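Local coordinates for acyl-coenzyme A oxidase (Caenorhabditis elegans, PDB 5K3H), which catalyses the FAD-dependent desaturation of acyl-CoAs to (2E)-enoyl-CoAs, passing electrons to oxygen, in the first step of peroxisomal beta-oxidation, at residues E46-L51 with L98-N103; R42-I47 with D622-S627; N5-E10 with L614-E619. One frame throughout, in Å; residues are numbered along the deposited sequence.

Interaction 1 (E46-L51 with L98-N103); sequences EITAKL and LYHLNN
The His100 imidazole reaches from helix 97-105 to Ile47 and Thr48 on helix 38-52, and here the packing is closest. With CG anti to the backbone N (chi1 176°), the ring is carried across the gap and meets both. CG2 of Ile47 approaches it obliquely, 3.6 Å from CD2 of His100, while Thr48 OG1 lies at the ring edge, near its plane, 3.1 Å from His100 NE2. Thr48 OG1 has Glu104 OE2 as its strongest polar partner and is also paired with the Arg44 carbonyl, which receives a weak bond from His100 NE2 as well. Both helices belong to the N-terminal helical domain of the acyl-CoA oxidase fold; the axes of segments 46-51 and 98-103 come within 10.4 Å, their N-to-C directions 38° apart. Replacing the histidine by an alanine here is likely to open a gap beside Ile47 and leave the Arg44 carbonyl without its weak imidazole partner. Further along, the contact thins to two leucines whose side chains cross at about a right angle, CD2 of Leu51 meeting CD1 of Leu101 at 4.0 Å. Leu82 of helix 68-85 packs on Leu101. The contact does not extend to exposed Ala49 or partly exposed Lys50.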
loop_
_atom_site.group_PDB
_atom_site.type_symbol
_atom_site.label_atom_id
_atom_site.label_comp_id
_atom_site.label_asym_id
_atom_site.label_seq_id
_atom_site.Cartn_x
_atom_site.Cartn_y
_atom_site.Cartn_z
ATOM N N GLU B 46 -24.221 -7.777 22.520
ATOM C CA GLU B 46 -25.658 -7.524 22.579
ATOM C C GLU B 46 -26.103 -6.596 21.464
ATOM O O GLU B 46 -27.151 -6.822 20.850
ATOM C CB GLU B 46 -26.044 -6.933 23.937
ATOM C CG GLU B 46 -25.831 -7.870 25.100
ATOM C CD GLU B 46 -26.196 -7.251 26.444
ATOM O OE1 GLU B 46 -26.568 -6.067 26.477
ATOM O OE2 GLU B 46 -26.088 -7.935 27.481
ATOM N N ILE B 47 -25.328 -5.539 21.209
ATOM C CA ILE B 47 -25.613 -4.622 20.107
ATOM C C ILE B 47 -25.627 -5.364 18.776
ATOM O O ILE B 47 -26.509 -5.148 17.932
ATOM C CB ILE B 47 -24.591 -3.473 20.086
ATOM C CG1 ILE B 47 -24.777 -2.536 21.273
ATOM C CG2 ILE B 47 -24.642 -2.733 18.767
ATOM C CD1 ILE B 47 -23.565 -1.652 21.508
ATOM N N THR B 48 -24.626 -6.221 18.556
ATOM C CA THR B 48 -24.551 -7.004 17.325
ATOM C C THR B 48 -25.772 -7.895 17.172
ATOM O O THR B 48 -26.369 -7.961 16.093
ATOM C CB THR B 48 -23.252 -7.817 17.328
ATOM O OG1 THR B 48 -22.152 -6.916 17.264
ATOM C CG2 THR B 48 -23.164 -8.806 16.171
ATOM N N ALA B 49 -26.149 -8.602 18.247
ATOM C CA ALA B 49 -27.308 -9.484 18.199
ATOM C C ALA B 49 -28.587 -8.698 17.933
ATOM O O ALA B 49 -29.433 -9.115 17.133
ATOM C CB ALA B 49 -27.417 -10.261 19.508
ATOM N N LYS B 50 -28.723 -7.528 18.548
ATOM C CA LYS B 50 -29.900 -6.715 18.285
ATOM C C LYS B 50 -29.951 -6.294 16.817
ATOM O O LYS B 50 -31.003 -6.379 16.172
ATOM C CB LYS B 50 -29.902 -5.500 19.219
ATOM C CG LYS B 50 -31.101 -4.558 19.052
ATOM C CD LYS B 50 -32.423 -5.275 19.344
ATOM C CE LYS B 50 -33.577 -4.288 19.406
ATOM N NZ LYS B 50 -34.850 -4.954 19.856
ATOM N N LEU B 51 -28.818 -5.864 16.257
ATOM C CA LEU B 51 -28.821 -5.455 14.856
ATOM C C LEU B 51 -29.194 -6.610 13.920
ATOM O O LEU B 51 -29.749 -6.383 12.833
ATOM C CB LEU B 51 -27.455 -4.885 14.488
ATOM C CG LEU B 51 -27.092 -3.535 15.094
ATOM C CD1 LEU B 51 -25.583 -3.308 14.993
ATOM C CD2 LEU B 51 -27.862 -2.406 14.435
ATOM N N LEU B 98 -21.684 3.782 20.516
ATOM C CA LEU B 98 -21.956 4.425 19.233
ATOM C C LEU B 98 -20.841 4.137 18.228
ATOM O O LEU B 98 -21.100 3.903 17.046
ATOM C CB LEU B 98 -22.130 5.936 19.441
ATOM C CG LEU B 98 -22.457 6.860 18.271
ATOM C CD1 LEU B 98 -23.830 6.547 17.688
ATOM C CD2 LEU B 98 -22.412 8.314 18.708
ATOM N N TYR B 99 -19.593 4.109 18.692
ATOM C CA TYR B 99 -18.486 3.756 17.816
ATOM C C TYR B 99 -18.691 2.358 17.236
ATOM O O TYR B 99 -18.565 2.148 16.023
ATOM C CB TYR B 99 -17.183 3.852 18.610
ATOM C CG TYR B 99 -15.936 3.643 17.797
ATOM C CD1 TYR B 99 -15.586 4.541 16.799
ATOM C CD2 TYR B 99 -15.109 2.545 18.017
ATOM C CE1 TYR B 99 -14.455 4.372 16.054
ATOM C CE2 TYR B 99 -13.965 2.366 17.271
ATOM C CZ TYR B 99 -13.643 3.283 16.285
ATOM O OH TYR B 99 -12.509 3.120 15.508
ATOM N N HIS B 100 -19.046 1.392 18.089
ATOM C CA HIS B 100 -19.356 0.042 17.618
ATOM C C HIS B 100 -20.576 0.028 16.696
ATOM O O HIS B 100 -20.535 -0.549 15.601
ATOM C CB HIS B 100 -19.563 -0.883 18.819
ATOM C CG HIS B 100 -19.977 -2.274 18.455
ATOM N ND1 HIS B 100 -19.196 -3.105 17.679
ATOM C CD2 HIS B 100 -21.053 -3.009 18.832
ATOM C CE1 HIS B 100 -19.800 -4.277 17.554
ATOM N NE2 HIS B 100 -20.933 -4.241 18.237
ATOM N N LEU B 101 -21.667 0.675 17.115
ATOM C CA LEU B 101 -22.868 0.730 16.292
ATOM C C LEU B 101 -22.562 1.255 14.890
ATOM O O LEU B 101 -22.987 0.665 13.889
ATOM C CB LEU B 101 -23.915 1.614 16.986
ATOM C CG LEU B 101 -25.224 1.980 16.283
ATOM C CD1 LEU B 101 -26.145 0.777 16.104
ATOM C CD2 LEU B 101 -25.917 3.105 17.053
ATOM N N ASN B 102 -21.785 2.338 14.795
ATOM C CA ASN B 102 -21.465 2.881 13.482
ATOM C C ASN B 102 -20.609 1.913 12.665
ATOM O O ASN B 102 -20.802 1.793 11.447
ATOM C CB ASN B 102 -20.798 4.253 13.622
ATOM C CG ASN B 102 -21.822 5.400 13.907
ATOM O OD1 ASN B 102 -23.052 5.240 13.751
ATOM N ND2 ASN B 102 -21.306 6.548 14.336
ATOM N N ASN B 103 -19.661 1.210 13.306
ATOM C CA ASN B 103 -18.820 0.248 12.576
ATOM C C ASN B 103 -19.654 -0.866 11.951
ATOM O O ASN B 103 -19.400 -1.262 10.809
ATOM C CB ASN B 103 -17.778 -0.386 13.501
ATOM C CG ASN B 103 -16.727 0.578 13.968
ATOM O OD1 ASN B 103 -16.392 1.546 13.285
ATOM N ND2 ASN B 103 -16.191 0.320 15.157
#

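Interaction 2 (R42-I47 with D622-S627); sequences RRRREI and DRELRS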
loop_
_atom_site.group_PDB
_atom_site.type_symbol
_atom_site.label_atom_id
_atom_site.label_comp_id
_atom_site.label_asym_id
_atom_site.label_seq_id
_atom_site.Cartn_x
_atom_site.Cartn_y
_atom_site.Cartn_z
ATOM N N ARG B 42 -19.342 -7.289 26.469
ATOM C CA ARG B 42 -20.659 -7.907 26.318
ATOM C C ARG B 42 -21.636 -6.982 25.601
ATOM O O ARG B 42 -22.469 -7.438 24.808
ATOM C CB ARG B 42 -21.222 -8.323 27.678
ATOM C CG ARG B 42 -22.479 -9.152 27.522
ATOM C CD ARG B 42 -23.302 -9.237 28.770
ATOM N NE ARG B 42 -22.478 -9.452 29.947
ATOM C CZ ARG B 42 -22.819 -9.073 31.174
ATOM N NH1 ARG B 42 -23.975 -8.450 31.381
ATOM N NH2 ARG B 42 -22.010 -9.320 32.194
ATOM N N ARG B 43 -21.571 -5.683 25.879
ATOM C CA ARG B 43 -22.505 -4.782 25.220
ATOM C C ARG B 43 -22.309 -4.806 23.707
ATOM O O ARG B 43 -23.275 -4.665 22.947
ATOM C CB ARG B 43 -22.376 -3.363 25.786
ATOM C CG ARG B 43 -23.039 -3.174 27.169
ATOM C CD ARG B 43 -24.550 -3.300 27.043
ATOM N NE ARG B 43 -25.119 -2.333 26.104
ATOM C CZ ARG B 43 -26.053 -2.637 25.202
ATOM N NH1 ARG B 43 -26.500 -3.877 25.120
ATOM N NH2 ARG B 43 -26.536 -1.708 24.379
ATOM N N ARG B 44 -21.063 -4.965 23.249
ATOM C CA ARG B 44 -20.814 -5.135 21.815
ATOM C C ARG B 44 -21.559 -6.344 21.262
ATOM O O ARG B 44 -22.165 -6.281 20.183
ATOM C CB ARG B 44 -19.310 -5.265 21.538
ATOM C CG ARG B 44 -18.493 -3.986 21.772
ATOM C CD ARG B 44 -17.038 -4.172 21.387
ATOM N NE ARG B 44 -16.822 -4.257 19.947
ATOM C CZ ARG B 44 -16.780 -5.402 19.259
ATOM N NH1 ARG B 44 -16.956 -6.560 19.878
ATOM N NH2 ARG B 44 -16.561 -5.402 17.955
ATOM N N ARG B 45 -21.495 -7.471 21.975
ATOM C CA ARG B 45 -22.175 -8.672 21.503
ATOM C C ARG B 45 -23.684 -8.491 21.511
ATOM O O ARG B 45 -24.367 -8.981 20.604
ATOM C CB ARG B 45 -21.763 -9.880 22.346
ATOM C CG ARG B 45 -20.257 -10.112 22.264
ATOM C CD ARG B 45 -19.823 -11.472 22.748
ATOM N NE ARG B 45 -20.061 -11.667 24.177
ATOM C CZ ARG B 45 -19.241 -11.246 25.132
ATOM N NH1 ARG B 45 -18.131 -10.582 24.821
ATOM N NH2 ARG B 45 -19.538 -11.476 26.397
ATOM N N GLU B 46 -24.221 -7.777 22.520
ATOM C CA GLU B 46 -25.658 -7.524 22.579
ATOM C C GLU B 46 -26.103 -6.596 21.464
ATOM O O GLU B 46 -27.151 -6.822 20.850
ATOM C CB GLU B 46 -26.044 -6.933 23.937
ATOM C CG GLU B 46 -25.831 -7.870 25.100
ATOM C CD GLU B 46 -26.196 -7.251 26.444
ATOM O OE1 GLU B 46 -26.568 -6.067 26.477
ATOM O OE2 GLU B 46 -26.088 -7.935 27.481
ATOM N N ILE B 47 -25.328 -5.539 21.209
ATOM C CA ILE B 47 -25.613 -4.622 20.107
ATOM C C ILE B 47 -25.627 -5.364 18.776
ATOM O O ILE B 47 -26.509 -5.148 17.932
ATOM C CB ILE B 47 -24.591 -3.473 20.086
ATOM C CG1 ILE B 47 -24.777 -2.536 21.273
ATOM C CG2 ILE B 47 -24.642 -2.733 18.767
ATOM C CD1 ILE B 47 -23.565 -1.652 21.508
ATOM N N ASP B 622 -19.570 -10.738 10.840
ATOM C CA ASP B 622 -19.449 -10.624 9.388
ATOM C C ASP B 622 -20.060 -9.331 8.889
ATOM O O ASP B 622 -19.523 -8.694 7.970
ATOM C CB ASP B 622 -20.121 -11.817 8.700
ATOM C CG ASP B 622 -19.254 -13.029 8.687
ATOM O OD1 ASP B 622 -18.049 -12.841 8.964
ATOM O OD2 ASP B 622 -19.757 -14.155 8.425
ATOM N N ARG B 623 -21.182 -8.912 9.486
ATOM C CA ARG B 623 -21.783 -7.654 9.062
ATOM C C ARG B 623 -20.820 -6.489 9.275
ATOM O O ARG B 623 -20.835 -5.523 8.506
ATOM C CB ARG B 623 -23.108 -7.418 9.799
ATOM C CG ARG B 623 -24.306 -8.296 9.290
ATOM C CD ARG B 623 -25.667 -7.799 9.803
ATOM N NE ARG B 623 -25.485 -7.231 11.140
ATOM C CZ ARG B 623 -25.472 -7.942 12.271
ATOM N NH1 ARG B 623 -25.650 -9.262 12.239
ATOM N NH2 ARG B 623 -25.282 -7.329 13.434
ATOM N N GLU B 624 -19.962 -6.559 10.293
ATOM C CA GLU B 624 -18.973 -5.498 10.477
ATOM C C GLU B 624 -17.756 -5.692 9.581
ATOM O O GLU B 624 -17.272 -4.731 8.965
ATOM C CB GLU B 624 -18.534 -5.423 11.940
ATOM C CG GLU B 624 -17.490 -4.365 12.213
ATOM C CD GLU B 624 -17.062 -4.303 13.675
ATOM O OE1 GLU B 624 -17.627 -5.023 14.512
ATOM O OE2 GLU B 624 -16.143 -3.534 13.990
ATOM N N LEU B 625 -17.230 -6.924 9.532
ATOM C CA LEU B 625 -15.941 -7.185 8.894
ATOM C C LEU B 625 -16.007 -7.002 7.385
ATOM O O LEU B 625 -15.038 -6.540 6.771
ATOM C CB LEU B 625 -15.464 -8.599 9.242
ATOM C CG LEU B 625 -14.008 -8.910 8.914
ATOM C CD1 LEU B 625 -13.168 -7.933 9.687
ATOM C CD2 LEU B 625 -13.628 -10.328 9.303
ATOM N N ARG B 626 -17.100 -7.442 6.764
ATOM C CA ARG B 626 -17.397 -7.186 5.359
ATOM C C ARG B 626 -16.422 -7.871 4.406
ATOM O O ARG B 626 -16.148 -7.366 3.313
ATOM C CB ARG B 626 -17.449 -5.686 5.091
ATOM C CG ARG B 626 -18.769 -5.096 5.528
ATOM C CD ARG B 626 -18.785 -3.579 5.553
ATOM N NE ARG B 626 -20.109 -3.093 5.938
ATOM C CZ ARG B 626 -20.468 -2.719 7.165
ATOM N NH1 ARG B 626 -19.587 -2.750 8.157
ATOM N NH2 ARG B 626 -21.713 -2.305 7.392
ATOM N N SER B 627 -15.926 -9.051 4.767
ATOM C CA SER B 627 -14.939 -9.754 3.963
ATOM C C SER B 627 -15.422 -11.164 3.711
ATOM O O SER B 627 -15.823 -11.853 4.652
ATOM C CB SER B 627 -13.574 -9.801 4.656
ATOM O OG SER B 627 -12.683 -10.698 4.001
#
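Helix 38-52 and the short helix 622-625 face each other at a distance, Arg44 and Glu624 being the nearest residues at 11.5 Å between their CA atoms, so only long side chains can span the gap. The contact joins the N-terminal helical domain of the acyl-CoA oxidase fold to its C-terminal helical region across more than 570 residues of chain. Just past helix 622-625, Arg626 leaves helical geometry with positive phi (67°). Glu624 extends fully, its CG anti to the backbone N (chi1 179°), and Arg44 bends at chi3 to bring its guanidinium across at about a right angle. The result is a long salt bridge, Arg44 NH2 to Glu624 OE1 at 3.6 Å, with the two planar groups turned 48° apart and the carboxylate oblique to the guanidinium. Both groups are buried and have stronger partners: NH1 of Arg44 probably bonds to the backbone O of Glu619, and OE2 of Glu624 is hydrogen-bonded to the hydroxyl of Tyr308 on helix 300-319. Within helix 38-52, Arg43 is bound to Glu46 in a salt bridge, NH1 to OE1 at 2.6 Å, and the bond meets the anti lone pair of OE1 from within the guanidinium plane.

Interaction 3 (N5-E10 with L614-E619); sequences NKTIQE and LLDSWE
An Asx turn near the N-terminus docks against Asp616 of helix 590-616, from which a type I beta turn runs to Glu619. The side chain of Asn5 serves both sides of this contact. Its OD1 accepts from the backbone N of Thr7 at 2.8 Å, closing the Asx turn, with the donor tilted 29° from the carbonyl plane. CG of Asn5 stands anti to the backbone N (chi1 180°), which brings ND2 to Asp616. There ND2 donates to OD2 of Asp616 at 2.9 Å, a nearly straight bond (169°) that lies in the amide plane and uses the anti lone pair of the oxygen. Amide and carboxylate are almost perpendicular. Thr7 crosses the Asp616 side chain at a slant, OG1 lying 3.6 Å from CB of Asp616. A water joins Thr7 OG1 to the backbone O of Asp616, and the water donates to that O at 2.8 Å. The buried carboxylate also receives Arg315 at OD1 and Arg20 of helix 14-21 at OD2, so its charge is likely to be well compensated. A loop preceding helix 14-21 is thus fastened to a C-terminal helix by an aspartate shared between arginines and an asparagine amide, which is presented by an Asx turn.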
loop_
_atom_site.group_PDB
_atom_site.type_symbol
_atom_site.label_atom_id
_atom_site.label_comp_id
_atom_site.label_asym_id
_atom_site.label_seq_id
_atom_site.Cartn_x
_atom_site.Cartn_y
_atom_site.Cartn_z
ATOM N N ASN B 5 -12.795 -21.122 22.965
ATOM C CA ASN B 5 -13.052 -20.169 21.884
ATOM C C ASN B 5 -14.563 -20.071 21.663
ATOM O O ASN B 5 -15.226 -21.070 21.356
ATOM C CB ASN B 5 -12.298 -20.568 20.606
ATOM C CG ASN B 5 -12.539 -19.597 19.442
ATOM O OD1 ASN B 5 -13.681 -19.399 19.010
ATOM N ND2 ASN B 5 -11.462 -18.980 18.935
ATOM N N LYS B 6 -15.117 -18.883 21.893
ATOM C CA LYS B 6 -16.561 -18.675 21.870
ATOM C C LYS B 6 -17.098 -18.384 20.481
ATOM O O LYS B 6 -18.298 -18.107 20.351
ATOM C CB LYS B 6 -16.955 -17.528 22.815
ATOM C CG LYS B 6 -16.606 -17.803 24.256
ATOM C CD LYS B 6 -17.297 -19.063 24.703
ATOM C CE LYS B 6 -17.153 -19.271 26.180
ATOM N NZ LYS B 6 -15.771 -19.682 26.539
ATOM N N THR B 7 -16.241 -18.377 19.455
ATOM C CA THR B 7 -16.691 -18.106 18.095
ATOM C C THR B 7 -17.035 -19.377 17.306
ATOM O O THR B 7 -17.772 -19.292 16.312
ATOM C CB THR B 7 -15.621 -17.269 17.392
ATOM O OG1 THR B 7 -15.395 -16.088 18.166
ATOM C CG2 THR B 7 -16.041 -16.868 16.001
ATOM N N ILE B 8 -16.596 -20.556 17.773
ATOM C CA ILE B 8 -16.906 -21.807 17.092
ATOM C C ILE B 8 -18.419 -21.990 17.021
ATOM O O ILE B 8 -19.133 -21.751 18.003
ATOM C CB ILE B 8 -16.258 -22.986 17.844
ATOM C CG1 ILE B 8 -14.730 -22.846 17.897
ATOM C CG2 ILE B 8 -16.659 -24.353 17.232
ATOM C CD1 ILE B 8 -14.092 -23.782 18.917
ATOM N N GLN B 9 -18.920 -22.423 15.865
ATOM C CA GLN B 9 -20.309 -22.845 15.737
ATOM C C GLN B 9 -20.361 -24.192 15.023
ATOM O O GLN B 9 -19.452 -24.531 14.261
ATOM C CB GLN B 9 -21.154 -21.817 14.965
ATOM C CG GLN B 9 -21.418 -20.524 15.715
ATOM C CD GLN B 9 -22.301 -19.577 14.933
ATOM O OE1 GLN B 9 -23.186 -20.005 14.186
ATOM N NE2 GLN B 9 -22.051 -18.277 15.077
ATOM N N GLU B 10 -21.407 -24.985 15.292
ATOM C CA GLU B 10 -21.588 -26.215 14.525
ATOM C C GLU B 10 -21.659 -25.918 13.033
ATOM O O GLU B 10 -22.339 -24.987 12.602
ATOM C CB GLU B 10 -22.843 -26.952 14.956
ATOM C CG GLU B 10 -22.601 -27.984 16.031
ATOM C CD GLU B 10 -22.194 -29.344 15.484
ATOM O OE1 GLU B 10 -22.567 -29.703 14.338
ATOM O OE2 GLU B 10 -21.519 -30.085 16.230
ATOM N N LEU B 614 -6.783 -15.308 19.261
ATOM C CA LEU B 614 -6.387 -13.936 19.579
ATOM C C LEU B 614 -7.088 -12.917 18.697
ATOM O O LEU B 614 -7.377 -11.801 19.148
ATOM C CB LEU B 614 -4.868 -13.764 19.432
ATOM C CG LEU B 614 -4.004 -14.392 20.525
ATOM C CD1 LEU B 614 -2.590 -14.495 20.051
ATOM C CD2 LEU B 614 -4.102 -13.578 21.841
ATOM N N LEU B 615 -7.384 -13.279 17.452
ATOM C CA LEU B 615 -8.095 -12.374 16.569
ATOM C C LEU B 615 -9.606 -12.492 16.727
ATOM O O LEU B 615 -10.301 -11.479 16.633
ATOM C CB LEU B 615 -7.684 -12.642 15.125
ATOM C CG LEU B 615 -6.210 -12.323 14.856
ATOM C CD1 LEU B 615 -5.770 -13.034 13.587
ATOM C CD2 LEU B 615 -5.968 -10.804 14.769
ATOM N N ASP B 616 -10.126 -13.705 16.974
ATOM C CA ASP B 616 -11.541 -13.849 17.310
ATOM C C ASP B 616 -11.927 -13.024 18.530
ATOM O O ASP B 616 -13.086 -12.634 18.662
ATOM C CB ASP B 616 -11.916 -15.298 17.613
ATOM C CG ASP B 616 -12.010 -16.156 16.390
ATOM O OD1 ASP B 616 -12.263 -15.632 15.274
ATOM O OD2 ASP B 616 -11.896 -17.400 16.568
ATOM N N SER B 617 -10.997 -12.817 19.462
ATOM C CA SER B 617 -11.320 -12.102 20.691
ATOM C C SER B 617 -11.724 -10.660 20.441
ATOM O O SER B 617 -12.287 -10.029 21.340
ATOM C CB SER B 617 -10.151 -12.169 21.669
ATOM O OG SER B 617 -9.915 -13.514 22.083
ATOM N N TRP B 618 -11.408 -10.096 19.271
ATOM C CA TRP B 618 -11.907 -8.761 18.957
ATOM C C TRP B 618 -13.392 -8.766 18.605
ATOM O O TRP B 618 -14.002 -7.691 18.538
ATOM C CB TRP B 618 -11.089 -8.174 17.822
ATOM C CG TRP B 618 -9.725 -7.897 18.249
ATOM C CD1 TRP B 618 -8.760 -8.812 18.531
ATOM C CD2 TRP B 618 -9.140 -6.617 18.447
ATOM N NE1 TRP B 618 -7.602 -8.180 18.905
ATOM C CE2 TRP B 618 -7.811 -6.825 18.858
ATOM C CE3 TRP B 618 -9.603 -5.311 18.308
ATOM C CZ2 TRP B 618 -6.939 -5.776 19.126
ATOM C CZ3 TRP B 618 -8.729 -4.261 18.581
ATOM C CH2 TRP B 618 -7.412 -4.508 18.982
ATOM N N GLU B 619 -13.943 -9.947 18.324
ATOM C CA GLU B 619 -15.365 -10.197 18.148
ATOM C C GLU B 619 -15.993 -9.239 17.135
ATOM O O GLU B 619 -16.850 -8.415 17.458
ATOM C CB GLU B 619 -16.051 -10.169 19.512
ATOM C CG GLU B 619 -15.561 -11.324 20.363
ATOM C CD GLU B 619 -16.311 -11.456 21.634
ATOM O OE1 GLU B 619 -16.712 -10.411 22.199
ATOM O OE2 GLU B 619 -16.517 -12.603 22.062
HETATM O O HOH W 1 -15.277 -13.568 17.146
#

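Overall arrangement
Interactions 1 and 2 share helix 38-52, and their centres lie about 6 Å apart; the carbonyls of Thr48 and Asn103 probably accept hydrogen bonds from Arg623 and Arg626, tying the 622-627 segment to both helices of interaction 1. Interaction 3 stands about 12 Å from interaction 2, centre to centre, and is joined to it where Arg45 NH1 meets Glu619 OE1 at 3.0 Å. All three are largely buried. Their chemistry differs with place: interaction 1 is chiefly apolar and imidazole packing within the N-terminal helices, interaction 2 rests on a lone long charge pair between the N-terminal and C-terminal helical parts, and interaction 3 relies on a direct hydrogen bond and a bridging water, its loop running on to exposed Gln9 and Glu10.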